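Side-chain contacts in R-imine reductase (Streptomyces kanamyceticus, PDB 3ZGY), which catalyses the NADPH-dependent, R-selective reduction of an imine substrate: residues G31-G36 / A141-A146; S84-V89 / S114-E119; L92-D97 / A121-G126. One frame throughout, in Å; residues are numbered along the deposited sequence.

Contact 1: G31-G36 / A141-A146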
ATOM      1  N   GLY D  31     -21.628  -9.117  13.519  1.00 55.05           N
ATOM      2  CA  GLY D  31     -22.301 -10.167  14.241  1.00 52.68           C
ATOM      3  C   GLY D  31     -23.382 -10.837  13.418  1.00 52.24           C
ATOM      4  O   GLY D  31     -23.463 -12.072  13.375  1.00 50.82           O
ATOM      5  N   GLN D  32     -24.246 -10.036  12.803  1.00 49.75           N
ATOM      6  CA  GLN D  32     -25.352 -10.584  12.002  1.00 49.84           C
ATOM      7  C   GLN D  32     -24.809 -11.423  10.868  1.00 43.81           C
ATOM      8  O   GLN D  32     -25.272 -12.541  10.652  1.00 42.20           O
ATOM      9  CB  GLN D  32     -26.277  -9.485  11.498  1.00 54.97           C
ATOM     10  CG  GLN D  32     -26.983  -8.753  12.640  1.00 68.69           C
ATOM     11  CD  GLN D  32     -27.912  -7.679  12.132  1.00 71.51           C
ATOM     12  OE1 GLN D  32     -27.508  -6.924  11.275  1.00 75.84           O
ATOM     13  NE2 GLN D  32     -29.150  -7.611  12.638  1.00 79.21           N
ATOM     14  N   ALA D  33     -23.813 -10.902  10.175  1.00 35.50           N
ATOM     15  CA  ALA D  33     -23.179 -11.626   9.129  1.00 36.17           C
ATOM     16  C   ALA D  33     -22.603 -12.955   9.591  1.00 42.97           C
ATOM     17  O   ALA D  33     -22.788 -13.983   8.921  1.00 49.39           O
ATOM     18  CB  ALA D  33     -22.080 -10.779   8.490  1.00 36.86           C
ATOM     19  N   LEU D  34     -21.937 -12.953  10.743  1.00 40.24           N
ATOM     20  CA  LEU D  34     -21.374 -14.184  11.262  1.00 39.60           C
ATOM     21  C   LEU D  34     -22.455 -15.204  11.537  1.00 37.41           C
ATOM     22  O   LEU D  34     -22.362 -16.342  11.120  1.00 41.90           O
ATOM     23  CB  LEU D  34     -20.588 -13.939  12.533  1.00 41.01           C
ATOM     24  CG  LEU D  34     -19.294 -13.116  12.405  1.00 42.52           C
ATOM     25  CD1 LEU D  34     -18.752 -12.894  13.792  1.00 45.54           C
ATOM     26  CD2 LEU D  34     -18.276 -13.759  11.521  1.00 42.87           C
ATOM     27  N   ALA D  35     -23.500 -14.784  12.214  1.00 37.82           N
ATOM     28  CA  ALA D  35     -24.604 -15.671  12.516  1.00 37.96           C
ATOM     29  C   ALA D  35     -25.239 -16.170  11.232  1.00 40.57           C
ATOM     30  O   ALA D  35     -25.724 -17.298  11.171  1.00 44.04           O
ATOM     31  CB  ALA D  35     -25.639 -14.934  13.385  1.00 40.45           C
ATOM     32  N   GLY D  36     -25.303 -15.287  10.232  1.00 41.70           N
ATOM     33  CA  GLY D  36     -25.904 -15.601   8.940  1.00 42.36           C
ATOM     34  C   GLY D  36     -25.206 -16.752   8.282  1.00 42.80           C
ATOM     35  O   GLY D  36     -25.823 -17.767   7.947  1.00 47.18           O
ATOM     36  N   ALA D 141     -20.561  -8.022   4.314  1.00 60.32           N
ATOM     37  CA  ALA D 141     -20.988  -8.615   3.049  1.00 58.15           C
ATOM     38  C   ALA D 141     -20.132  -9.834   2.646  1.00 54.88           C
ATOM     39  O   ALA D 141     -20.672 -10.813   2.118  1.00 67.17           O
ATOM     40  CB  ALA D 141     -20.972  -7.567   1.967  1.00 55.83           C
ATOM     41  N   ALA D 142     -18.821  -9.798   2.895  1.00 49.96           N
ATOM     42  CA  ALA D 142     -17.931 -10.884   2.402  1.00 43.12           C
ATOM     43  C   ALA D 142     -17.981 -12.130   3.246  1.00 42.19           C
ATOM     44  O   ALA D 142     -17.492 -13.161   2.847  1.00 46.78           O
ATOM     45  CB  ALA D 142     -16.496 -10.398   2.305  1.00 43.77           C
ATOM     46  N   ILE D 143     -18.548 -12.047   4.439  1.00 46.77           N
ATOM     47  CA  ILE D 143     -18.604 -13.222   5.323  1.00 47.87           C
ATOM     48  C   ILE D 143     -19.365 -14.323   4.623  1.00 44.06           C
ATOM     49  O   ILE D 143     -20.391 -14.094   4.032  1.00 44.07           O
ATOM     50  CB  ILE D 143     -19.284 -12.911   6.669  1.00 48.65           C
ATOM     51  CG1 ILE D 143     -18.524 -11.832   7.438  1.00 47.52           C
ATOM     52  CG2 ILE D 143     -19.424 -14.162   7.513  1.00 56.00           C
ATOM     53  CD1 ILE D 143     -17.061 -12.133   7.659  1.00 47.49           C
ATOM     54  N   GLY D 144     -18.845 -15.535   4.707  1.00 54.04           N
ATOM     55  CA  GLY D 144     -19.468 -16.691   4.075  1.00 47.83           C
ATOM     56  C   GLY D 144     -19.129 -16.805   2.616  1.00 50.48           C
ATOM     57  O   GLY D 144     -19.761 -17.569   1.934  1.00 50.05           O
ATOM     58  N   THR D 145     -18.163 -16.032   2.123  1.00 52.58           N
ATOM     59  CA  THR D 145     -17.773 -16.117   0.719  1.00 55.21           C
ATOM     60  C   THR D 145     -16.265 -16.282   0.560  1.00 61.73           C
ATOM     61  O   THR D 145     -15.501 -16.188   1.542  1.00 69.68           O
ATOM     62  CB  THR D 145     -18.223 -14.874  -0.060  1.00 49.97           C
ATOM     63  OG1 THR D 145     -17.227 -13.833   0.058  1.00 55.09           O
ATOM     64  CG2 THR D 145     -19.581 -14.392   0.418  1.00 52.57           C
ATOM     65  N   ALA D 146     -15.816 -16.472  -0.677  1.00 59.52           N
ATOM     66  CA  ALA D 146     -14.378 -16.603  -0.890  1.00 66.97           C
ATOM     67  C   ALA D 146     -13.634 -15.279  -0.631  1.00 69.61           C
ATOM     68  O   ALA D 146     -12.421 -15.278  -0.466  1.00 75.12           O
ATOM     69  CB  ALA D 146     -14.100 -17.114  -2.280  1.00 69.22           C
TER
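The backbones of 31-36 and 141-146 come closest at Ala33 and Ile143, whose CA atoms are 6.2 Å apart. Residues 31-36 belong to helix 29-40, which follows the first strand of the Rossmann-type domain. Residues 141-146 lie in the connection between strands 130-136 and 150-153. Here Ala142 to Thr145 form a type II beta turn, with Gly144 at a positive phi of 82°. Ala142 O accepts from both Thr145 N and Thr145 OG1, which reach it from the same face of its carbonyl plane.

Ile143 reaches from the turn to the helix. Its CG1 lies 3.9 Å from Ala33 CB. Its CG2 approaches the helix backbone, 3.7 Å from Ala33 O. CG1 lies beside the backbone N (chi1 -61°) and CG2 anti to it, so one branch meets the Ala33 methyl and the other its carbonyl. CG2 also meets Leu34 CD2 at 4.2 Å. Ala37 and Ile136 add to the packing round Ile143. It also touches Met30, which binds NADP(+) in a structure of this protein.

No hydrogen bond joins the two segments. The small Ala33 probably allows the turn to come this close. The side-chain packing is apolar, and one methyl also rests against a backbone carbonyl.

Contact 2: S84-V89 / S114-E119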
ATOM      1  N   SER D  84     -17.987  -4.441  19.776  1.00 43.23           N
ATOM      2  CA  SER D  84     -17.260  -3.253  19.296  1.00 46.92           C
ATOM      3  C   SER D  84     -15.810  -3.267  19.726  1.00 42.47           C
ATOM      4  O   SER D  84     -14.940  -2.906  18.927  1.00 45.85           O
ATOM      5  CB  SER D  84     -17.977  -1.968  19.699  1.00 47.31           C
ATOM      6  OG  SER D  84     -18.097  -1.930  21.095  1.00 59.24           O
ATOM      7  N   ASP D  85     -15.516  -3.721  20.951  1.00 38.99           N
ATOM      8  CA  ASP D  85     -14.108  -3.739  21.435  1.00 37.98           C
ATOM      9  C   ASP D  85     -13.954  -4.592  22.698  1.00 37.70           C
ATOM     10  O   ASP D  85     -14.949  -5.133  23.185  1.00 35.59           O
ATOM     11  CB  ASP D  85     -13.632  -2.320  21.711  1.00 39.65           C
ATOM     12  CG  ASP D  85     -14.541  -1.587  22.724  1.00 47.11           C
ATOM     13  OD1 ASP D  85     -15.209  -2.204  23.582  1.00 55.68           O
ATOM     14  OD2 ASP D  85     -14.597  -0.363  22.669  1.00 64.75           O
ATOM     15  N   TYR D  86     -12.712  -4.726  23.220  1.00 37.57           N
ATOM     16  CA  TYR D  86     -12.427  -5.679  24.328  1.00 36.51           C
ATOM     17  C   TYR D  86     -13.095  -5.200  25.630  1.00 38.20           C
ATOM     18  O   TYR D  86     -13.482  -6.006  26.456  1.00 42.11           O
ATOM     19  CB  TYR D  86     -10.913  -6.012  24.459  1.00 33.03           C
ATOM     20  CG  TYR D  86     -10.480  -7.105  23.467  1.00 42.26           C
ATOM     21  CD1 TYR D  86     -10.525  -6.893  22.098  1.00 40.48           C
ATOM     22  CD2 TYR D  86     -10.052  -8.354  23.887  1.00 42.99           C
ATOM     23  CE1 TYR D  86     -10.147  -7.861  21.196  1.00 40.70           C
ATOM     24  CE2 TYR D  86      -9.644  -9.322  22.982  1.00 38.15           C
ATOM     25  CZ  TYR D  86      -9.720  -9.089  21.623  1.00 44.12           C
ATOM     26  OH  TYR D  86      -9.383 -10.065  20.653  1.00 41.86           O
ATOM     27  N   ASP D  87     -13.345  -3.907  25.752  1.00 43.93           N
ATOM     28  CA  ASP D  87     -14.132  -3.400  26.898  1.00 51.02           C
ATOM     29  C   ASP D  87     -15.498  -3.997  26.917  1.00 41.71           C
ATOM     30  O   ASP D  87     -15.982  -4.379  27.976  1.00 39.67           O
ATOM     31  CB  ASP D  87     -14.263  -1.864  26.883  1.00 55.74           C
ATOM     32  CG  ASP D  87     -12.909  -1.153  27.020  1.00 66.88           C
ATOM     33  OD1 ASP D  87     -11.949  -1.746  27.566  1.00 78.83           O
ATOM     34  OD2 ASP D  87     -12.814   0.013  26.610  1.00 77.53           O
ATOM     35  N   ALA D  88     -16.140  -4.077  25.753  1.00 41.62           N
ATOM     36  CA  ALA D  88     -17.466  -4.748  25.680  1.00 41.33           C
ATOM     37  C   ALA D  88     -17.323  -6.221  25.982  1.00 42.44           C
ATOM     38  O   ALA D  88     -18.200  -6.806  26.649  1.00 41.77           O
ATOM     39  CB  ALA D  88     -18.117  -4.551  24.316  1.00 38.20           C
ATOM     40  N   VAL D  89     -16.224  -6.827  25.504  1.00 40.53           N
ATOM     41  CA  VAL D  89     -16.033  -8.249  25.772  1.00 41.56           C
ATOM     42  C   VAL D  89     -15.987  -8.419  27.264  1.00 41.61           C
ATOM     43  O   VAL D  89     -16.615  -9.327  27.820  1.00 40.35           O
ATOM     44  CB  VAL D  89     -14.762  -8.816  25.116  1.00 39.24           C
ATOM     45  CG1 VAL D  89     -14.525 -10.242  25.555  1.00 37.93           C
ATOM     46  CG2 VAL D  89     -14.860  -8.782  23.594  1.00 41.45           C
ATOM     47  N   SER D 114      -2.862  -7.035  20.548  1.00 39.89           N
ATOM     48  CA  SER D 114      -2.297  -8.261  20.994  1.00 37.65           C
ATOM     49  C   SER D 114      -2.343  -8.404  22.503  1.00 39.88           C
ATOM     50  O   SER D 114      -2.582  -9.497  23.017  1.00 39.80           O
ATOM     51  CB  SER D 114      -0.883  -8.392  20.497  1.00 33.93           C
ATOM     52  OG  SER D 114      -0.046  -7.523  21.158  1.00 39.77           O
ATOM     53  N   ALA D 115      -2.163  -7.316  23.245  1.00 44.21           N
ATOM     54  CA  ALA D 115      -2.156  -7.431  24.708  1.00 44.61           C
ATOM     55  C   ALA D 115      -3.531  -7.776  25.176  1.00 42.31           C
ATOM     56  O   ALA D 115      -3.693  -8.514  26.168  1.00 39.63           O
ATOM     57  CB  ALA D 115      -1.674  -6.150  25.367  1.00 44.16           C
ATOM     58  N   GLN D 116      -4.534  -7.246  24.478  1.00 38.10           N
ATOM     59  CA  GLN D 116      -5.891  -7.555  24.879  1.00 42.69           C
ATOM     60  C   GLN D 116      -6.210  -9.035  24.595  1.00 42.40           C
ATOM     61  O   GLN D 116      -6.929  -9.676  25.368  1.00 38.23           O
ATOM     62  CB  GLN D 116      -6.890  -6.653  24.219  1.00 43.29           C
ATOM     63  CG  GLN D 116      -6.701  -5.235  24.634  1.00 42.49           C
ATOM     64  CD  GLN D 116      -7.643  -4.275  23.935  1.00 41.48           C
ATOM     65  OE1 GLN D 116      -8.296  -3.488  24.584  1.00 34.49           O
ATOM     66  NE2 GLN D 116      -7.704  -4.330  22.633  1.00 37.80           N
ATOM     67  N   ALA D 117      -5.642  -9.553  23.515  1.00 37.31           N
ATOM     68  CA  ALA D 117      -5.858 -10.923  23.143  1.00 38.14           C
ATOM     69  C   ALA D 117      -5.168 -11.853  24.139  1.00 39.54           C
ATOM     70  O   ALA D 117      -5.733 -12.872  24.591  1.00 37.93           O
ATOM     71  CB  ALA D 117      -5.350 -11.165  21.746  1.00 39.88           C
ATOM     72  N   ARG D 118      -3.949 -11.502  24.499  1.00 36.90           N
ATOM     73  CA  ARG D 118      -3.229 -12.346  25.414  1.00 36.99           C
ATOM     74  C   ARG D 118      -3.852 -12.338  26.807  1.00 32.81           C
ATOM     75  O   ARG D 118      -3.865 -13.362  27.451  1.00 39.10           O
ATOM     76  CB  ARG D 118      -1.780 -11.972  25.417  1.00 36.02           C
ATOM     77  CG  ARG D 118      -1.142 -12.257  24.060  1.00 37.09           C
ATOM     78  CD  ARG D 118       0.314 -11.798  23.971  1.00 39.97           C
ATOM     79  NE  ARG D 118       0.919 -12.256  22.729  1.00 41.24           N
ATOM     80  CZ  ARG D 118       1.656 -11.505  21.911  1.00 47.92           C
ATOM     81  NH1 ARG D 118       1.905 -10.186  22.144  1.00 55.68           N
ATOM     82  NH2 ARG D 118       2.161 -12.063  20.828  1.00 42.13           N
ATOM     83  N   GLU D 119      -4.459 -11.240  27.217  1.00 34.32           N
ATOM     84  CA  GLU D 119      -5.187 -11.180  28.494  1.00 38.69           C
ATOM     85  C   GLU D 119      -6.394 -12.097  28.478  1.00 42.61           C
ATOM     86  O   GLU D 119      -6.609 -12.873  29.421  1.00 40.56           O
ATOM     87  CB  GLU D 119      -5.667  -9.776  28.802  1.00 40.99           C
ATOM     88  CG  GLU D 119      -6.252  -9.564  30.204  1.00 45.18           C
ATOM     89  CD  GLU D 119      -7.728  -9.936  30.328  1.00 53.98           C
ATOM     90  OE1 GLU D 119      -8.525  -9.656  29.393  1.00 47.51           O
ATOM     91  OE2 GLU D 119      -8.089 -10.564  31.363  1.00 62.67           O
TER
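Tyr86 and Gln116 meet through a CH-pi contact between two helices of the Rossmann-type domain. Gln116 CB lies over one face of the phenol ring, 3.9 Å from its centroid and 24° off the ring normal. It sits toward the rim of the ring, with CD2 the nearest ring atom at 3.6 Å. Tyr86 CG is anti to its own carbonyl carbon, which carries the ring across to helix 114-126.

Van der Waals packing widens this contact. The ring also runs past the helix backbone, and Tyr86 CE2 comes 3.6 Å from Gln116 O. Beyond it, Tyr86 OH is 4.3 Å from Ala117 CB. The extended side chain of Gln116 crosses Tyr86 at a slant, its amide plane tilted 23° from the ring.

Hydrogen bonds lie round the contact, not across it. Asp85 is the N-cap of helix 86-93, and its OD1 accepts from Ala88 N at 3.0 Å with an N-H...O angle of 157°. This holds the first turn of the helix, where Tyr86 sits. Ser84, just before the N-cap, binds NADP(+) in a structure of this protein. At the far end of the ring, Tyr86 OH is hydrogen-bonded to Asp133 of strand 130-136. On the other helix, Ser114 OG is hydrogen-bonded to Glu265 of the second subunit, so helix 114-126 also faces the dimer partner.

The chemistry implies a division of labour within Tyr86: its ring packs the helices together by dispersion, while its hydroxyl ties the start of helix 86-93 to strand 130-136.

Contact 3: L92-D97 / A121-G126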
ATOM      1  N   LEU D  92     -19.450  -8.151  28.937  1.00 44.49           N
ATOM      2  CA  LEU D  92     -20.396  -9.221  28.732  1.00 44.35           C
ATOM      3  C   LEU D  92     -19.949 -10.497  29.349  1.00 45.79           C
ATOM      4  O   LEU D  92     -20.786 -11.260  29.801  1.00 53.56           O
ATOM      5  CB  LEU D  92     -20.604  -9.458  27.246  1.00 46.96           C
ATOM      6  CG  LEU D  92     -21.177  -8.269  26.488  1.00 48.33           C
ATOM      7  CD1 LEU D  92     -21.341  -8.654  25.035  1.00 51.64           C
ATOM      8  CD2 LEU D  92     -22.503  -7.866  27.100  1.00 45.62           C
ATOM      9  N   LEU D  93     -18.648 -10.770  29.332  1.00 43.02           N
ATOM     10  CA  LEU D  93     -18.161 -12.078  29.737  1.00 45.24           C
ATOM     11  C   LEU D  93     -17.671 -12.163  31.218  1.00 49.22           C
ATOM     12  O   LEU D  93     -17.836 -13.184  31.846  1.00 41.01           O
ATOM     13  CB  LEU D  93     -17.040 -12.504  28.824  1.00 49.90           C
ATOM     14  CG  LEU D  93     -17.404 -12.688  27.356  1.00 54.64           C
ATOM     15  CD1 LEU D  93     -16.248 -13.343  26.613  1.00 53.15           C
ATOM     16  CD2 LEU D  93     -18.674 -13.506  27.197  1.00 48.13           C
ATOM     17  N   ASP D  94     -17.076 -11.093  31.755  1.00 46.02           N
ATOM     18  CA  ASP D  94     -16.509 -11.158  33.095  1.00 40.97           C
ATOM     19  C   ASP D  94     -17.566 -11.538  34.130  1.00 42.63           C
ATOM     20  O   ASP D  94     -17.301 -12.348  35.002  1.00 43.03           O
ATOM     21  CB  ASP D  94     -15.758  -9.860  33.460  1.00 40.18           C
ATOM     22  CG  ASP D  94     -14.424  -9.672  32.675  1.00 42.22           C
ATOM     23  OD1 ASP D  94     -13.952 -10.627  32.049  1.00 53.31           O
ATOM     24  OD2 ASP D  94     -13.811  -8.574  32.719  1.00 40.93           O
ATOM     25  N   PRO D  95     -18.783 -10.993  34.034  1.00 46.57           N
ATOM     26  CA  PRO D  95     -19.758 -11.324  35.071  1.00 47.93           C
ATOM     27  C   PRO D  95     -20.233 -12.751  35.082  1.00 49.94           C
ATOM     28  O   PRO D  95     -21.015 -13.081  35.934  1.00 53.44           O
ATOM     29  CB  PRO D  95     -20.939 -10.424  34.740  1.00 49.99           C
ATOM     30  CG  PRO D  95     -20.362  -9.285  33.989  1.00 49.38           C
ATOM     31  CD  PRO D  95     -19.240  -9.876  33.195  1.00 50.00           C
ATOM     32  N   LEU D  96     -19.808 -13.598  34.151  1.00 57.90           N
ATOM     33  CA  LEU D  96     -20.335 -14.966  34.086  1.00 58.42           C
ATOM     34  C   LEU D  96     -19.845 -15.811  35.249  1.00 60.61           C
ATOM     35  O   LEU D  96     -18.714 -15.644  35.665  1.00 73.12           O
ATOM     36  CB  LEU D  96     -19.906 -15.640  32.781  1.00 57.21           C
ATOM     37  CG  LEU D  96     -20.479 -15.115  31.472  1.00 54.47           C
ATOM     38  CD1 LEU D  96     -19.889 -15.912  30.331  1.00 54.40           C
ATOM     39  CD2 LEU D  96     -21.994 -15.205  31.436  1.00 59.56           C
ATOM     40  N   ASP D  97     -20.695 -16.715  35.750  1.00 58.75           N
ATOM     41  CA  ASP D  97     -20.251 -17.788  36.669  1.00 66.19           C
ATOM     42  C   ASP D  97     -18.995 -18.454  36.168  1.00 71.08           C
ATOM     43  O   ASP D  97     -18.816 -18.628  34.953  1.00 66.66           O
ATOM     44  CB  ASP D  97     -21.265 -18.952  36.813  1.00 67.42           C
ATOM     45  CG  ASP D  97     -22.464 -18.585  37.642  1.00 76.42           C
ATOM     46  OD1 ASP D  97     -22.453 -17.485  38.244  1.00 92.49           O
ATOM     47  OD2 ASP D  97     -23.424 -19.397  37.702  1.00 92.81           O
ATOM     48  N   ALA D 121      -6.956 -14.684  26.537  1.00 36.34           N
ATOM     49  CA  ALA D 121      -6.440 -16.042  26.584  1.00 32.60           C
ATOM     50  C   ALA D 121      -6.130 -16.491  28.006  1.00 34.34           C
ATOM     51  O   ALA D 121      -6.604 -17.551  28.421  1.00 37.51           O
ATOM     52  CB  ALA D 121      -5.216 -16.174  25.722  1.00 34.40           C
ATOM     53  N   ALA D 122      -5.376 -15.698  28.784  1.00 31.84           N
ATOM     54  CA  ALA D 122      -5.168 -16.064  30.196  1.00 30.18           C
ATOM     55  C   ALA D 122      -6.498 -16.219  30.981  1.00 30.77           C
ATOM     56  O   ALA D 122      -6.722 -17.172  31.726  1.00 32.45           O
ATOM     57  CB  ALA D 122      -4.267 -15.063  30.852  1.00 27.95           C
ATOM     58  N   TRP D 123      -7.412 -15.295  30.750  1.00 32.53           N
ATOM     59  CA  TRP D 123      -8.696 -15.291  31.439  1.00 36.20           C
ATOM     60  C   TRP D 123      -9.523 -16.496  31.085  1.00 35.21           C
ATOM     61  O   TRP D 123     -10.025 -17.191  31.952  1.00 37.10           O
ATOM     62  CB  TRP D 123      -9.449 -14.035  31.072  1.00 35.43           C
ATOM     63  CG  TRP D 123     -10.795 -13.989  31.507  1.00 34.85           C
ATOM     64  CD1 TRP D 123     -11.212 -13.536  32.643  1.00 35.01           C
ATOM     65  CD2 TRP D 123     -11.960 -14.362  30.757  1.00 44.14           C
ATOM     66  NE1 TRP D 123     -12.560 -13.636  32.725  1.00 39.11           N
ATOM     67  CE2 TRP D 123     -13.051 -14.158  31.581  1.00 40.29           C
ATOM     68  CE3 TRP D 123     -12.171 -14.837  29.465  1.00 47.86           C
ATOM     69  CZ2 TRP D 123     -14.344 -14.368  31.177  1.00 47.45           C
ATOM     70  CZ3 TRP D 123     -13.452 -15.092  29.073  1.00 52.81           C
ATOM     71  CH2 TRP D 123     -14.528 -14.860  29.927  1.00 49.35           C
ATOM     72  N   ALA D 124      -9.611 -16.763  29.808  1.00 38.47           N
ATOM     73  CA  ALA D 124     -10.334 -17.915  29.346  1.00 41.04           C
ATOM     74  C   ALA D 124      -9.734 -19.208  29.917  1.00 43.73           C
ATOM     75  O   ALA D 124     -10.458 -20.090  30.398  1.00 41.63           O
ATOM     76  CB  ALA D 124     -10.324 -17.956  27.857  1.00 40.81           C
ATOM     77  N   ASP D 125      -8.419 -19.315  29.913  1.00 41.44           N
ATOM     78  CA  ASP D 125      -7.852 -20.477  30.509  1.00 43.91           C
ATOM     79  C   ASP D 125      -8.239 -20.635  32.002  1.00 44.16           C
ATOM     80  O   ASP D 125      -8.539 -21.713  32.461  1.00 47.05           O
ATOM     81  CB  ASP D 125      -6.361 -20.445  30.380  1.00 43.14           C
ATOM     82  CG  ASP D 125      -5.771 -21.703  30.857  1.00 47.64           C
ATOM     83  OD1 ASP D 125      -5.849 -22.692  30.108  1.00 60.73           O
ATOM     84  OD2 ASP D 125      -5.300 -21.724  32.018  1.00 56.04           O
ATOM     85  N   GLY D 126      -8.170 -19.565  32.771  1.00 39.97           N
ATOM     86  CA  GLY D 126      -8.578 -19.632  34.153  1.00 37.50           C
ATOM     87  C   GLY D 126     -10.051 -20.028  34.323  1.00 41.78           C
ATOM     88  O   GLY D 126     -10.408 -20.468  35.392  1.00 55.77           O
TER
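Trp123 packs against Leu93 and Asp94 where two neighbouring helices of the Rossmann fold, 86-93 and 114-126, lie beside each other. Leu93 meets the benzene end of the indole: its CB is 3.6 Å from Trp123 CH2, and its CD1 is 4.0 Å from the same atom. The two side chains cross at about a right angle. The Leu93 carbonyl takes part too, with its O 3.7 Å from Trp123 CZ2.

Asp94 meets the pyrrole end. Its OD1 stands 3.2 Å above the indole plane, toward the rim, and the carboxylate is turned 53° from the ring. OD1 is 3.4 Å from Trp123 NE1, but the angle is poor and this is not a hydrogen bond. Trp123 holds its CG anti to the backbone N (chi1 171°), which sends the indole across to 92-97.

The next shell sets these groups in place. Asp94 OD2 is hydrogen-bonded to His90 ND1, and OD1 forms a salt bridge with Arg120. Arg120 also makes a cation-pi contact with Trp123, so it links the acid and the ring. Leu106 of strand 105-108 packs on both Leu93 and Trp123. Were Trp123 an alanine, the indole's packing against Leu93 would probably give way to a gap, and the Arg120 guanidinium would be left without its aromatic partner.

Past Leu93 the chain bends in a type I beta turn, closed by Leu96 N donating to Leu93 O at 3.1 Å.

How the contacts relate
All three contacts belong to the NAD-binding domain. Contacts 2 and 3 join the same two helices, 86-93 and 114-126, at successive places along them, with centres about 12 Å apart. Arg120 falls between their segments and touches side chains of both. Contact 1 stands apart: its centre is about 22 Å from that of contact 2 and about 26 Å from that of contact 3. In sequence, both helix contacts fall between its two segments. NADP(+) binding has been seen in a structure of this protein at Met30, next to Ile143 of contact 1, and at Ser84, within contact 2. Contact 3 is more remote, with the Leu93 side chain about 8 Å from that of cofactor-binding Val83.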